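Local coordinates for protein gamma-glutamyltranspeptidase (Streptomyces lincolnensis, PDB 6J3A) that probably cleaves or transfers gamma-glutamyl or similar amide-linked groups, as a gamma-glutamyltranspeptidase homologue of the N-terminal nucleophile (Ntn) hydrolase class, at residues R73-A81 / A107-L118; M433-G441 / T481-L489. All coordinates share one frame; numbering follows the deposited sequence.

Contact 1. Residues R73-A81 / A107-L118; sequences RVLCGQGVA and AVPGAFDAWMLL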
ATOM      1  N   ARG A  73     -18.546  -4.988  21.263  1.00 36.15           N
ATOM      2  CA  ARG A  73     -19.016  -3.916  22.116  1.00 36.35           C
ATOM      3  C   ARG A  73     -18.904  -2.610  21.322  1.00 33.94           C
ATOM      4  O   ARG A  73     -17.974  -2.434  20.537  1.00 33.30           O
ATOM      5  CB  ARG A  73     -18.145  -3.906  23.382  1.00 41.23           C
ATOM      6  CG  ARG A  73     -18.757  -3.290  24.626  1.00 45.96           C
ATOM      7  CD  ARG A  73     -19.814  -4.177  25.270  1.00 50.30           C
ATOM      8  NE  ARG A  73     -20.372  -3.497  26.441  1.00 54.68           N
ATOM      9  CZ  ARG A  73     -21.655  -3.471  26.812  1.00 58.67           C
ATOM     10  NH1 ARG A  73     -22.605  -4.101  26.121  1.00 60.61           N
ATOM     11  NH2 ARG A  73     -21.996  -2.788  27.904  1.00 61.65           N
ATOM     12  N   VAL A  74     -19.887  -1.727  21.496  1.00 33.00           N
ATOM     13  CA  VAL A  74     -19.932  -0.402  20.853  1.00 31.08           C
ATOM     14  C   VAL A  74     -19.537   0.660  21.873  1.00 30.51           C
ATOM     15  O   VAL A  74     -20.016   0.638  23.002  1.00 29.09           O
ATOM     16  CB  VAL A  74     -21.351  -0.068  20.325  1.00 30.81           C
ATOM     17  CG1 VAL A  74     -21.470   1.388  19.898  1.00 31.02           C
ATOM     18  CG2 VAL A  74     -21.716  -0.954  19.151  1.00 31.02           C
ATOM     19  N   LEU A  75     -18.679   1.588  21.454  1.00 31.68           N
ATOM     20  CA  LEU A  75     -18.299   2.750  22.256  1.00 32.42           C
ATOM     21  C   LEU A  75     -18.833   3.993  21.554  1.00 32.86           C
ATOM     22  O   LEU A  75     -18.323   4.398  20.511  1.00 33.99           O
ATOM     23  CB  LEU A  75     -16.786   2.813  22.470  1.00 32.67           C
ATOM     24  CG  LEU A  75     -16.212   4.042  23.184  1.00 33.00           C
ATOM     25  CD1 LEU A  75     -16.997   4.446  24.422  1.00 33.72           C
ATOM     26  CD2 LEU A  75     -14.766   3.781  23.559  1.00 33.38           C
ATOM     27  N   CYS A  76     -19.882   4.569  22.136  1.00 33.27           N
ATOM     28  CA  CYS A  76     -20.587   5.686  21.550  1.00 33.23           C
ATOM     29  C   CYS A  76     -19.873   6.987  21.841  1.00 33.16           C
ATOM     30  O   CYS A  76     -19.839   7.452  22.985  1.00 33.75           O
ATOM     31  CB  CYS A  76     -22.014   5.782  22.080  1.00 33.50           C
ATOM     32  SG  CYS A  76     -22.882   7.239  21.439  1.00 31.67           S
ATOM     33  N   GLY A  77     -19.326   7.571  20.779  1.00 32.02           N
ATOM     34  CA  GLY A  77     -18.750   8.908  20.825  1.00 31.17           C
ATOM     35  C   GLY A  77     -19.515   9.882  19.956  1.00 29.75           C
ATOM     36  O   GLY A  77     -18.943  10.851  19.468  1.00 30.72           O
ATOM     37  N   GLN A  78     -20.794   9.600  19.719  1.00 28.50           N
ATOM     38  CA  GLN A  78     -21.693  10.557  19.102  1.00 27.39           C
ATOM     39  C   GLN A  78     -22.318  11.418  20.191  1.00 27.40           C
ATOM     40  O   GLN A  78     -23.009  10.915  21.074  1.00 25.77           O
ATOM     41  CB  GLN A  78     -22.775   9.845  18.319  1.00 26.85           C
ATOM     42  CG  GLN A  78     -23.846  10.772  17.772  1.00 26.43           C
ATOM     43  CD  GLN A  78     -23.278  11.771  16.797  1.00 26.30           C
ATOM     44  OE1 GLN A  78     -22.874  11.406  15.688  1.00 26.17           O
ATOM     45  NE2 GLN A  78     -23.228  13.042  17.207  1.00 25.40           N
ATOM     46  N   GLY A  79     -22.063  12.718  20.119  1.00 28.24           N
ATOM     47  CA  GLY A  79     -22.562  13.634  21.123  1.00 29.38           C
ATOM     48  C   GLY A  79     -24.025  13.978  20.929  1.00 29.90           C
ATOM     49  O   GLY A  79     -24.626  13.669  19.889  1.00 29.06           O
ATOM     50  N   VAL A  80     -24.572  14.651  21.939  1.00 30.57           N
ATOM     51  CA  VAL A  80     -25.998  15.011  21.991  1.00 31.54           C
ATOM     52  C   VAL A  80     -26.249  16.485  21.663  1.00 33.00           C
ATOM     53  O   VAL A  80     -25.327  17.305  21.638  1.00 34.14           O
ATOM     54  CB  VAL A  80     -26.639  14.691  23.372  1.00 31.16           C
ATOM     55  CG1 VAL A  80     -26.651  13.191  23.623  1.00 30.58           C
ATOM     56  CG2 VAL A  80     -25.950  15.432  24.525  1.00 30.87           C
ATOM     57  N   ALA A  81     -27.519  16.800  21.423  1.00 33.71           N
ATOM     58  CA  ALA A  81     -27.982  18.178  21.326  1.00 33.07           C
ATOM     59  C   ALA A  81     -27.822  18.899  22.669  1.00 33.07           C
ATOM     60  O   ALA A  81     -27.939  18.269  23.734  1.00 31.25           O
ATOM     61  CB  ALA A  81     -29.433  18.220  20.883  1.00 33.57           C
ATOM     62  N   ALA A 107     -23.422  19.480  17.623  1.00 28.09           N
ATOM     63  CA  ALA A 107     -23.765  18.636  18.767  1.00 28.41           C
ATOM     64  C   ALA A 107     -22.626  18.757  19.766  1.00 28.18           C
ATOM     65  O   ALA A 107     -21.569  19.284  19.423  1.00 28.62           O
ATOM     66  CB  ALA A 107     -23.947  17.196  18.331  1.00 28.24           C
ATOM     67  N   VAL A 108     -22.823  18.275  20.992  1.00 28.14           N
ATOM     68  CA  VAL A 108     -21.737  18.249  21.986  1.00 28.75           C
ATOM     69  C   VAL A 108     -20.606  17.410  21.372  1.00 29.41           C
ATOM     70  O   VAL A 108     -20.867  16.319  20.889  1.00 30.63           O
ATOM     71  CB  VAL A 108     -22.171  17.615  23.336  1.00 28.56           C
ATOM     72  CG1 VAL A 108     -20.986  17.474  24.288  1.00 28.34           C
ATOM     73  CG2 VAL A 108     -23.262  18.429  24.012  1.00 28.50           C
ATOM     74  N   PRO A 109     -19.362  17.923  21.345  1.00 29.59           N
ATOM     75  CA  PRO A 109     -18.287  17.100  20.760  1.00 29.95           C
ATOM     76  C   PRO A 109     -18.081  15.780  21.495  1.00 29.99           C
ATOM     77  O   PRO A 109     -17.902  15.783  22.711  1.00 32.68           O
ATOM     78  CB  PRO A 109     -17.055  17.989  20.881  1.00 29.97           C
ATOM     79  CG  PRO A 109     -17.601  19.376  20.852  1.00 30.34           C
ATOM     80  CD  PRO A 109     -18.942  19.321  21.528  1.00 29.72           C
ATOM     81  N   GLY A 110     -18.130  14.673  20.761  1.00 29.08           N
ATOM     82  CA  GLY A 110     -18.106  13.335  21.360  1.00 29.00           C
ATOM     83  C   GLY A 110     -16.881  12.475  21.104  1.00 28.82           C
ATOM     84  O   GLY A 110     -16.597  11.540  21.863  1.00 29.59           O
ATOM     85  N   ALA A 111     -16.151  12.783  20.038  1.00 27.86           N
ATOM     86  CA  ALA A 111     -15.005  11.984  19.631  1.00 26.76           C
ATOM     87  C   ALA A 111     -13.889  11.946  20.668  1.00 26.14           C
ATOM     88  O   ALA A 111     -13.358  10.884  20.963  1.00 25.83           O
ATOM     89  CB  ALA A 111     -14.466  12.494  18.305  1.00 26.55           C
ATOM     90  N   PHE A 112     -13.529  13.096  21.215  1.00 26.46           N
ATOM     91  CA  PHE A 112     -12.400  13.142  22.124  1.00 27.07           C
ATOM     92  C   PHE A 112     -12.578  12.212  23.319  1.00 27.58           C
ATOM     93  O   PHE A 112     -11.712  11.384  23.596  1.00 26.77           O
ATOM     94  CB  PHE A 112     -12.116  14.543  22.632  1.00 26.64           C
ATOM     95  CG  PHE A 112     -10.904  14.600  23.516  1.00 25.65           C
ATOM     96  CD1 PHE A 112      -9.638  14.658  22.968  1.00 25.57           C
ATOM     97  CD2 PHE A 112     -11.030  14.537  24.897  1.00 25.68           C
ATOM     98  CE1 PHE A 112      -8.515  14.681  23.783  1.00 25.22           C
ATOM     99  CE2 PHE A 112      -9.916  14.565  25.719  1.00 25.30           C
ATOM    100  CZ  PHE A 112      -8.654  14.630  25.159  1.00 25.11           C
ATOM    101  N   ASP A 113     -13.695  12.363  24.022  1.00 29.19           N
ATOM    102  CA  ASP A 113     -13.952  11.543  25.211  1.00 30.71           C
ATOM    103  C   ASP A 113     -13.990  10.049  24.872  1.00 30.62           C
ATOM    104  O   ASP A 113     -13.503   9.222  25.645  1.00 33.15           O
ATOM    105  CB  ASP A 113     -15.248  11.949  25.911  1.00 31.46           C
ATOM    106  CG  ASP A 113     -15.316  11.432  27.340  1.00 32.35           C
ATOM    107  OD1 ASP A 113     -14.533  11.922  28.192  1.00 33.04           O
ATOM    108  OD2 ASP A 113     -16.133  10.519  27.615  1.00 31.97           O
ATOM    109  N   ALA A 114     -14.559   9.725  23.711  1.00 28.97           N
ATOM    110  CA  ALA A 114     -14.600   8.358  23.212  1.00 28.79           C
ATOM    111  C   ALA A 114     -13.216   7.743  23.048  1.00 28.88           C
ATOM    112  O   ALA A 114     -12.986   6.632  23.505  1.00 30.50           O
ATOM    113  CB  ALA A 114     -15.358   8.299  21.896  1.00 29.27           C
ATOM    114  N   TRP A 115     -12.299   8.461  22.407  1.00 28.97           N
ATOM    115  CA  TRP A 115     -10.924   7.969  22.234  1.00 28.65           C
ATOM    116  C   TRP A 115     -10.183   7.878  23.570  1.00 30.00           C
ATOM    117  O   TRP A 115      -9.313   7.018  23.746  1.00 30.79           O
ATOM    118  CB  TRP A 115     -10.135   8.864  21.265  1.00 27.44           C
ATOM    119  CG  TRP A 115     -10.619   8.813  19.843  1.00 26.29           C
ATOM    120  CD1 TRP A 115     -11.080   9.860  19.088  1.00 26.27           C
ATOM    121  CD2 TRP A 115     -10.687   7.656  19.001  1.00 25.28           C
ATOM    122  NE1 TRP A 115     -11.429   9.425  17.828  1.00 25.47           N
ATOM    123  CE2 TRP A 115     -11.201   8.076  17.752  1.00 25.17           C
ATOM    124  CE3 TRP A 115     -10.361   6.307  19.181  1.00 24.95           C
ATOM    125  CZ2 TRP A 115     -11.393   7.199  16.692  1.00 24.99           C
ATOM    126  CZ3 TRP A 115     -10.551   5.432  18.121  1.00 25.48           C
ATOM    127  CH2 TRP A 115     -11.066   5.882  16.892  1.00 25.11           C
ATOM    128  N   MET A 116     -10.521   8.770  24.498  1.00 30.98           N
ATOM    129  CA  MET A 116      -9.936   8.741  25.830  1.00 32.58           C
ATOM    130  C   MET A 116     -10.426   7.520  26.576  1.00 32.65           C
ATOM    131  O   MET A 116      -9.655   6.880  27.273  1.00 31.27           O
ATOM    132  CB  MET A 116     -10.288  10.003  26.630  1.00 33.69           C
ATOM    133  CG  MET A 116      -9.554  11.272  26.227  1.00 34.11           C
ATOM    134  SD  MET A 116      -7.783  11.093  25.954  1.00 33.94           S
ATOM    135  CE  MET A 116      -7.775  10.854  24.179  1.00 33.77           C
ATOM    136  N   LEU A 117     -11.715   7.215  26.439  1.00 33.92           N
ATOM    137  CA  LEU A 117     -12.282   6.026  27.077  1.00 35.49           C
ATOM    138  C   LEU A 117     -11.632   4.764  26.540  1.00 35.41           C
ATOM    139  O   LEU A 117     -11.247   3.881  27.309  1.00 36.20           O
ATOM    140  CB  LEU A 117     -13.802   5.927  26.876  1.00 36.31           C
ATOM    141  CG  LEU A 117     -14.720   6.253  28.060  1.00 37.84           C
ATOM    142  CD1 LEU A 117     -16.140   5.850  27.707  1.00 38.04           C
ATOM    143  CD2 LEU A 117     -14.333   5.573  29.366  1.00 38.24           C
ATOM    144  N   LEU A 118     -11.523   4.689  25.217  1.00 34.24           N
ATOM    145  CA  LEU A 118     -10.878   3.557  24.563  1.00 33.47           C
ATOM    146  C   LEU A 118      -9.462   3.347  25.090  1.00 31.80           C
ATOM    147  O   LEU A 118      -9.113   2.260  25.538  1.00 31.63           O
ATOM    148  CB  LEU A 118     -10.860   3.748  23.047  1.00 33.50           C
ATOM    149  CG  LEU A 118     -10.519   2.480  22.251  1.00 34.13           C
ATOM    150  CD1 LEU A 118     -11.594   1.405  22.351  1.00 34.65           C
ATOM    151  CD2 LEU A 118     -10.295   2.834  20.795  1.00 34.60           C
TER
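Gln-78 presents its carboxamide to Ala-107 by the nitrogen end and not by a face: NE2 is 4.4 Å from Ala-107 CB. That NE2 is held by Gly-79 O at 3.1 Å, with the acceptor close to the amide plane, while OE1 has Thr-481 as its partner; the two bonds fix which way round the amide sits. The other flat groups that meet here are peptides. Val-80 O takes the N-H of Val-108 at 2.8 Å between O and N, in a practically straight bond (179°), and Val-108 CG2 leans on the same oxygen. A second, weaker link runs back, Gly-79 CA to Val-108 O at 3.2 Å, a CA-H...O contact.

Glycine lets the chains come this close. A CB on Gly-77, Gly-79 or Gly-110 would run into the other segment, and Gly-77 CA lies only 3.6 Å from Ala-114 CB. Further along, Leu-75 points into the last turn of 107-118. Its CG is anti to the backbone N (chi1 175°), and the two methyls then part: CD1 meets Leu-117 CD1 at 3.7 Å, while CD2 sits over Ala-114 O and beside Leu-118 CB.

The Trp-115 indole takes no part across the pair; it packs on strand 61-66, next to 73-77, and on helix 36-50. With the axes of strand 73-77 and the start of helix 111-122 just 7.3 Å apart and 148° between their directions, the contact is consistent with an outer helical layer packed on a central sheet in the alpha-beta-beta-alpha fold of Ntn hydrolases.

Contact 2. Residues M433-G441 / T481-L489; sequences MVAATPSGG and TTLTPSIAL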
ATOM      1  N   MET A 433      -9.698  -6.595  17.542  1.00 28.15           N
ATOM      2  CA  MET A 433     -10.077  -5.795  16.381  1.00 29.00           C
ATOM      3  C   MET A 433     -10.781  -4.536  16.821  1.00 29.46           C
ATOM      4  O   MET A 433     -11.337  -4.471  17.928  1.00 31.03           O
ATOM      5  CB  MET A 433     -10.991  -6.563  15.440  1.00 29.58           C
ATOM      6  CG  MET A 433     -10.437  -7.908  15.029  1.00 30.28           C
ATOM      7  SD  MET A 433     -11.574  -8.779  13.944  1.00 31.26           S
ATOM      8  CE  MET A 433     -11.012  -8.169  12.372  1.00 31.61           C
ATOM      9  N   VAL A 434     -10.751  -3.545  15.933  1.00 28.60           N
ATOM     10  CA  VAL A 434     -11.437  -2.270  16.132  1.00 27.94           C
ATOM     11  C   VAL A 434     -11.854  -1.696  14.760  1.00 27.18           C
ATOM     12  O   VAL A 434     -11.143  -1.856  13.776  1.00 27.32           O
ATOM     13  CB  VAL A 434     -10.562  -1.302  16.959  1.00 27.65           C
ATOM     14  CG1 VAL A 434      -9.355  -0.820  16.176  1.00 28.06           C
ATOM     15  CG2 VAL A 434     -11.377  -0.139  17.477  1.00 28.24           C
ATOM     16  N   ALA A 435     -13.026  -1.074  14.694  1.00 27.05           N
ATOM     17  CA  ALA A 435     -13.493  -0.386  13.478  1.00 26.90           C
ATOM     18  C   ALA A 435     -14.160   0.916  13.904  1.00 26.66           C
ATOM     19  O   ALA A 435     -15.120   0.890  14.678  1.00 26.53           O
ATOM     20  CB  ALA A 435     -14.471  -1.249  12.695  1.00 26.79           C
ATOM     21  N   ALA A 436     -13.649   2.044  13.417  1.00 26.13           N
ATOM     22  CA  ALA A 436     -14.139   3.358  13.843  1.00 25.89           C
ATOM     23  C   ALA A 436     -14.375   4.229  12.636  1.00 26.19           C
ATOM     24  O   ALA A 436     -13.591   4.210  11.693  1.00 26.56           O
ATOM     25  CB  ALA A 436     -13.142   4.027  14.774  1.00 25.68           C
ATOM     26  N   THR A 437     -15.435   5.024  12.697  1.00 26.42           N
ATOM     27  CA  THR A 437     -15.803   5.934  11.625  1.00 26.10           C
ATOM     28  C   THR A 437     -15.824   7.347  12.196  1.00 26.10           C
ATOM     29  O   THR A 437     -16.885   7.850  12.520  1.00 26.85           O
ATOM     30  CB  THR A 437     -17.177   5.526  11.050  1.00 26.16           C
ATOM     31  OG1 THR A 437     -17.100   4.189  10.545  1.00 24.83           O
ATOM     32  CG2 THR A 437     -17.623   6.431   9.916  1.00 26.04           C
ATOM     33  N   PRO A 438     -14.643   7.985  12.360  1.00 26.69           N
ATOM     34  CA  PRO A 438     -14.637   9.345  12.893  1.00 27.22           C
ATOM     35  C   PRO A 438     -14.950  10.408  11.846  1.00 27.56           C
ATOM     36  O   PRO A 438     -14.574  10.273  10.685  1.00 27.84           O
ATOM     37  CB  PRO A 438     -13.214   9.509  13.426  1.00 26.92           C
ATOM     38  CG  PRO A 438     -12.409   8.645  12.541  1.00 26.91           C
ATOM     39  CD  PRO A 438     -13.272   7.455  12.252  1.00 26.67           C
ATOM     40  N   SER A 439     -15.619  11.467  12.283  1.00 27.81           N
ATOM     41  CA  SER A 439     -16.141  12.479  11.383  1.00 27.81           C
ATOM     42  C   SER A 439     -16.472  13.741  12.152  1.00 27.86           C
ATOM     43  O   SER A 439     -16.364  13.777  13.375  1.00 27.94           O
ATOM     44  CB  SER A 439     -17.406  11.948  10.710  1.00 27.79           C
ATOM     45  OG  SER A 439     -17.918  12.860   9.754  1.00 27.72           O
ATOM     46  N   GLY A 440     -16.868  14.772  11.412  1.00 28.72           N
ATOM     47  CA  GLY A 440     -17.326  16.035  11.986  1.00 27.96           C
ATOM     48  C   GLY A 440     -16.201  16.923  12.477  1.00 28.03           C
ATOM     49  O   GLY A 440     -15.081  16.458  12.726  1.00 28.61           O
ATOM     50  N   GLY A 441     -16.506  18.211  12.618  1.00 26.85           N
ATOM     51  CA  GLY A 441     -15.516  19.206  13.015  1.00 25.75           C
ATOM     52  C   GLY A 441     -14.576  19.522  11.871  1.00 24.95           C
ATOM     53  O   GLY A 441     -13.430  19.900  12.095  1.00 22.95           O
ATOM     54  N   THR A 481     -27.223   9.700  13.201  1.00 30.27           N
ATOM     55  CA  THR A 481     -25.889   9.922  12.612  1.00 27.92           C
ATOM     56  C   THR A 481     -25.583   8.928  11.485  1.00 27.52           C
ATOM     57  O   THR A 481     -25.960   7.749  11.573  1.00 26.63           O
ATOM     58  CB  THR A 481     -24.796   9.916  13.713  1.00 27.14           C
ATOM     59  OG1 THR A 481     -23.559  10.392  13.179  1.00 26.65           O
ATOM     60  CG2 THR A 481     -24.588   8.542  14.339  1.00 26.10           C
ATOM     61  N   THR A 482     -24.927   9.410  10.424  1.00 26.90           N
ATOM     62  CA  THR A 482     -24.565   8.552   9.273  1.00 26.89           C
ATOM     63  C   THR A 482     -23.380   7.609   9.541  1.00 27.10           C
ATOM     64  O   THR A 482     -23.178   6.640   8.810  1.00 25.88           O
ATOM     65  CB  THR A 482     -24.254   9.371   8.007  1.00 26.31           C
ATOM     66  OG1 THR A 482     -23.378  10.456   8.335  1.00 26.29           O
ATOM     67  CG2 THR A 482     -25.539   9.899   7.398  1.00 26.35           C
ATOM     68  N   LEU A 483     -22.630   7.894  10.603  1.00 26.90           N
ATOM     69  CA  LEU A 483     -21.399   7.188  10.941  1.00 26.75           C
ATOM     70  C   LEU A 483     -21.707   5.771  11.393  1.00 26.65           C
ATOM     71  O   LEU A 483     -22.426   5.570  12.370  1.00 27.25           O
ATOM     72  CB  LEU A 483     -20.661   7.938  12.051  1.00 27.34           C
ATOM     73  CG  LEU A 483     -20.523   9.460  11.847  1.00 27.46           C
ATOM     74  CD1 LEU A 483     -19.597  10.034  12.909  1.00 27.43           C
ATOM     75  CD2 LEU A 483     -20.082   9.840  10.429  1.00 27.60           C
ATOM     76  N   THR A 484     -21.133   4.795  10.693  1.00 25.69           N
ATOM     77  CA  THR A 484     -21.552   3.422  10.837  1.00 24.33           C
ATOM     78  C   THR A 484     -20.457   2.409  10.498  1.00 24.12           C
ATOM     79  O   THR A 484     -20.437   1.831   9.404  1.00 23.79           O
ATOM     80  CB  THR A 484     -22.840   3.155  10.030  1.00 24.03           C
ATOM     81  OG1 THR A 484     -23.175   1.772  10.134  1.00 23.06           O
ATOM     82  CG2 THR A 484     -22.705   3.567   8.553  1.00 23.81           C
ATOM     83  N   PRO A 485     -19.557   2.154  11.462  1.00 23.89           N
ATOM     84  CA  PRO A 485     -18.575   1.084  11.261  1.00 24.14           C
ATOM     85  C   PRO A 485     -19.206  -0.306  11.369  1.00 24.05           C
ATOM     86  O   PRO A 485     -20.350  -0.438  11.818  1.00 24.06           O
ATOM     87  CB  PRO A 485     -17.557   1.313  12.388  1.00 24.15           C
ATOM     88  CG  PRO A 485     -18.301   2.046  13.446  1.00 24.21           C
ATOM     89  CD  PRO A 485     -19.456   2.762  12.800  1.00 24.30           C
ATOM     90  N   SER A 486     -18.447  -1.326  10.982  1.00 23.66           N
ATOM     91  CA  SER A 486     -18.917  -2.714  10.983  1.00 24.42           C
ATOM     92  C   SER A 486     -17.880  -3.649  11.567  1.00 24.48           C
ATOM     93  O   SER A 486     -16.668  -3.422  11.440  1.00 24.47           O
ATOM     94  CB  SER A 486     -19.223  -3.192   9.563  1.00 24.71           C
ATOM     95  OG  SER A 486     -20.058  -2.280   8.874  1.00 25.12           O
ATOM     96  N   ILE A 487     -18.372  -4.692  12.221  1.00 24.22           N
ATOM     97  CA  ILE A 487     -17.575  -5.865  12.537  1.00 25.01           C
ATOM     98  C   ILE A 487     -18.386  -7.091  12.115  1.00 25.34           C
ATOM     99  O   ILE A 487     -19.576  -7.184  12.398  1.00 25.33           O
ATOM    100  CB  ILE A 487     -17.162  -5.905  14.029  1.00 25.06           C
ATOM    101  CG1 ILE A 487     -16.049  -4.882  14.280  1.00 25.39           C
ATOM    102  CG2 ILE A 487     -16.686  -7.305  14.420  1.00 24.95           C
ATOM    103  CD1 ILE A 487     -15.462  -4.881  15.678  1.00 25.99           C
ATOM    104  N   ALA A 488     -17.743  -8.026  11.425  1.00 26.82           N
ATOM    105  CA  ALA A 488     -18.419  -9.252  10.991  1.00 28.43           C
ATOM    106  C   ALA A 488     -17.864 -10.456  11.715  1.00 29.55           C
ATOM    107  O   ALA A 488     -16.657 -10.600  11.855  1.00 29.69           O
ATOM    108  CB  ALA A 488     -18.315  -9.449   9.489  1.00 28.38           C
ATOM    109  N   LEU A 489     -18.776 -11.296  12.193  1.00 31.70           N
ATOM    110  CA  LEU A 489     -18.453 -12.596  12.759  1.00 32.80           C
ATOM    111  C   LEU A 489     -18.740 -13.699  11.739  1.00 33.75           C
ATOM    112  O   LEU A 489     -19.618 -13.554  10.878  1.00 31.88           O
ATOM    113  CB  LEU A 489     -19.264 -12.849  14.034  1.00 33.22           C
ATOM    114  CG  LEU A 489     -19.499 -11.681  15.000  1.00 33.37           C
ATOM    115  CD1 LEU A 489     -20.228 -12.143  16.252  1.00 33.23           C
ATOM    116  CD2 LEU A 489     -18.185 -11.037  15.394  1.00 33.39           C
TER
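Thr-437 faces Pro-485 and Leu-483 and has the most surface buried here. Its OG1 lies 3.3 Å from Pro-485 N, but a proline nitrogen has no hydrogen to give, so the hydroxyl merely packs on the ring, with 3.4 Å from OG1 to Pro-485 CB. At chi1 -60° OG1 stands beside its own backbone N, and CG2, swung the other way, touches Leu-483 CB at 4.0 Å.

Leu-483 closes its fork on Ser-439, CD2 at 3.4 Å and CD1 at 3.6 Å from Ser-439 CB, and CD1 also covers Thr-437 O. The leucine lies mainly against that CB, while Ser-439 OG hydrogen-bonds to Arg-459 NH2 and to OG1 of Thr-421, probably the N-terminal residue freed by self-cleavage, as in this family. With an alanine in place of Leu-483 both methyls are gone, and Ser-439 CB and Thr-437 O would probably lose their apolar cover, opening a gap between the segments.

No hydrogen bond crosses. The chains run antiparallel, 175° between their directions, and the loop ends of the strands carry most of the contact, side chains against side chains and carbonyls. Strand 433-436 pairs with 61-66 and 424-428, strand 486-490 with 268-272 and 493-499, consistent with the two central sheets packing together in the alpha-beta-beta-alpha sandwich of Ntn hydrolases.

Ala-435 carries that packing into the strands, its CB resting on Ser-486 O at 3.3 Å, with Ile-487 CG1 beyond. Thr-484 and Ser-486 point away from 433-441, and Lys-272 NZ hydrogen-bonds to their hydroxyls and to Pro-485 O.

Overall arrangement
Starting from the N terminus, the chain lays down strand 73-77, passes helix 87-92 and returns at 107-118, so contact 1 closes a loop of 25 residues and fastens helix 111-122 to its sheet. Much later, contact 2 closes a loop of 39 residues, with short strands 448-449 and 454-455 inside it, and sets strand 433-436 against 486-490. The two are in series, neither enclosing nor crossing the other. Their centres are 12 Å apart and they meet directly: Gln-78 OE1 bonds to Thr-481 OG1 at 2.8 Å, and Trp-115 CH2 packs on Ala-436 CB. Together they are consistent with joining a helical layer to one sheet and that sheet to the next.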